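Local coordinates for protein putative transcriptional regulator (PDB 3QI7) that is of unknown function but is probably a lipoprotein with a periplasmic-binding-protein-like fold, consistent with binding a small ligand such as a sugar, at residues Asp166-Val171 with Phe191-Thr196. Residues are numbered along the deposited sequence; the frame is centred on the assembly and turned at random. Where two conformers were deposited one is given.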
loop_
_atom_site.group_PDB
_atom_site.type_symbol
_atom_site.label_atom_id
_atom_site.label_comp_id
_atom_site.label_asym_id
_atom_site.label_seq_id
_atom_site.Cartn_x
_atom_site.Cartn_y
_atom_site.Cartn_z
ATOM N N ASP A 166 17.960 9.680 -10.605
ATOM C CA ASP A 166 16.619 9.816 -11.181
ATOM C C ASP A 166 15.511 9.415 -10.209
ATOM O O ASP A 166 14.492 10.117 -10.124
ATOM C CB ASP A 166 16.459 9.024 -12.468
ATOM C CG ASP A 166 17.181 9.668 -13.674
ATOM O OD1 ASP A 166 17.663 10.808 -13.600
ATOM O OD2 ASP A 166 17.247 9.020 -14.713
ATOM N N ASP A 167 15.696 8.297 -9.491
ATOM C CA ASP A 167 14.753 7.901 -8.419
ATOM C C ASP A 167 14.537 9.014 -7.391
ATOM O O ASP A 167 13.415 9.222 -6.930
ATOM C CB ASP A 167 15.214 6.647 -7.637
ATOM C CG ASP A 167 15.214 5.375 -8.464
ATOM O OD1 ASP A 167 14.303 5.158 -9.315
ATOM O OD2 ASP A 167 16.126 4.547 -8.223
ATOM N N LEU A 168 15.614 9.694 -7.015
ATOM C CA LEU A 168 15.534 10.795 -6.057
ATOM C C LEU A 168 14.734 12.035 -6.538
ATOM O O LEU A 168 14.495 12.948 -5.730
ATOM C CB LEU A 168 16.940 11.203 -5.585
ATOM C CG LEU A 168 17.785 10.128 -4.860
ATOM C CD1 LEU A 168 19.097 10.717 -4.371
ATOM C CD2 LEU A 168 17.043 9.523 -3.683
ATOM N N LYS A 169 14.343 12.080 -7.824
ATOM C CA LYS A 169 13.474 13.138 -8.370
ATOM C C LYS A 169 12.034 12.925 -7.933
ATOM O O LYS A 169 11.234 13.861 -7.908
ATOM C CB LYS A 169 13.502 13.150 -9.910
ATOM C CG LYS A 169 14.873 13.388 -10.546
ATOM C CD LYS A 169 14.783 13.547 -12.087
ATOM C CE LYS A 169 14.104 12.346 -12.764
ATOM N NZ LYS A 169 14.388 12.268 -14.225
ATOM N N ASP A 170 11.687 11.675 -7.627
ATOM C CA ASP A 170 10.342 11.351 -7.138
ATOM C C ASP A 170 10.173 11.899 -5.716
ATOM O O ASP A 170 10.947 11.537 -4.833
ATOM C CB ASP A 170 10.114 9.835 -7.170
ATOM C CG ASP A 170 8.807 9.417 -6.514
ATOM O OD1 ASP A 170 8.669 9.575 -5.285
ATOM O OD2 ASP A 170 7.911 8.917 -7.223
ATOM N N VAL A 171 9.164 12.747 -5.495
ATOM C CA VAL A 171 9.078 13.525 -4.262
ATOM C C VAL A 171 8.905 12.656 -3.024
ATOM O O VAL A 171 9.414 12.999 -1.965
ATOM C CB VAL A 171 7.958 14.627 -4.300
ATOM C CG1 VAL A 171 8.325 15.708 -5.317
ATOM C CG2 VAL A 171 6.585 14.018 -4.589
ATOM N N PHE A 191 24.016 5.717 8.843
ATOM C CA PHE A 191 23.263 5.726 7.616
ATOM C C PHE A 191 24.226 5.903 6.438
ATOM O O PHE A 191 25.094 6.763 6.479
ATOM C CB PHE A 191 22.223 6.847 7.651
ATOM C CG PHE A 191 21.470 7.006 6.381
ATOM C CD1 PHE A 191 20.393 6.199 6.099
ATOM C CD2 PHE A 191 21.827 7.997 5.465
ATOM C CE1 PHE A 191 19.688 6.348 4.904
ATOM C CE2 PHE A 191 21.132 8.159 4.292
ATOM C CZ PHE A 191 20.058 7.328 4.005
ATOM N N VAL A 192 24.058 5.077 5.404
ATOM C CA VAL A 192 24.914 5.106 4.224
ATOM C C VAL A 192 24.051 5.281 2.994
ATOM O O VAL A 192 23.246 4.409 2.681
ATOM C CB VAL A 192 25.716 3.793 4.097
ATOM C CG1 VAL A 192 26.673 3.857 2.881
ATOM C CG2 VAL A 192 26.467 3.506 5.431
ATOM N N GLN A 193 24.190 6.405 2.281
ATOM C CA GLN A 193 23.431 6.578 1.026
ATOM C C GLN A 193 24.305 6.249 -0.176
ATOM O O GLN A 193 25.395 6.795 -0.324
ATOM C CB GLN A 193 22.857 7.997 0.896
ATOM C CG GLN A 193 22.300 8.291 -0.473
ATOM C CD GLN A 193 21.767 9.682 -0.570
ATOM O OE1 GLN A 193 21.635 10.356 0.436
ATOM N NE2 GLN A 193 21.498 10.138 -1.789
ATOM N N VAL A 194 23.818 5.345 -1.020
ATOM C CA VAL A 194 24.550 4.893 -2.191
ATOM C C VAL A 194 23.710 5.094 -3.438
ATOM O O VAL A 194 22.575 4.570 -3.544
ATOM C CB VAL A 194 24.949 3.428 -2.070
ATOM C CG1 VAL A 194 25.826 2.993 -3.300
ATOM C CG2 VAL A 194 25.693 3.199 -0.776
ATOM N N ASN A 195 24.279 5.868 -4.371
ATOM C CA ASN A 195 23.691 6.111 -5.685
ATOM C C ASN A 195 23.942 4.956 -6.648
ATOM O O ASN A 195 25.101 4.607 -6.970
ATOM C CB ASN A 195 24.213 7.414 -6.312
ATOM C CG ASN A 195 23.678 8.695 -5.616
ATOM O OD1 ASN A 195 22.833 8.657 -4.706
ATOM N ND2 ASN A 195 24.200 9.847 -6.059
ATOM N N THR A 196 22.834 4.384 -7.100
ATOM C CA THR A 196 22.802 3.320 -8.100
ATOM C C THR A 196 22.680 3.942 -9.518
ATOM O O THR A 196 22.162 5.064 -9.659
ATOM C CB THR A 196 21.599 2.366 -7.869
ATOM O OG1 THR A 196 20.370 3.105 -7.904
ATOM C CG2 THR A 196 21.690 1.684 -6.520
#
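Leu168 and Gln193 approach each other from opposite directions and meet where a methyl group touches an amide nitrogen. In Leu168, CB points toward strand 191-196, and CB and CG carry the side chain across without touching the strand themselves. The branch ending in CD1 runs anti to CA (chi2 -176°), which extends it toward Gln193, and CD1 lies 3.6 Å from Gln193 NE2. The methyl lies beyond the nitrogen, roughly on the extension of the CD-NE2 bond and tilted about 30° out of the amide plane, and the contact is one of van der Waals type. CD1 also passes Asn195, whose OD1 is 4.3 Å away. Leu168 packs in addition on Leu177 of helix 171-186. The two segments belong to a beta-alpha-beta unit: strand 159-164 leads through the 3-10 turn 167-169 into helix 171-186, and the chain returns as strand 191-196, parallel to the first and at an edge of a three-stranded sheet, in a lobe consistent with the periplasmic-binding-protein-like fold. Gln193 spans its share of the distance with a fully extended chain, CG being anti to the backbone N (chi1 169°). Further along, Asp167 OD2 comes no nearer than 4.5 Å to Thr196 OG1, too far for a hydrogen bond. Three residues on from Asp167, on the far side of the turn from the strand, Asp170 is the N-cap of helix 171-186, its OD1 accepting a hydrogen bond from the backbone N of Ile173.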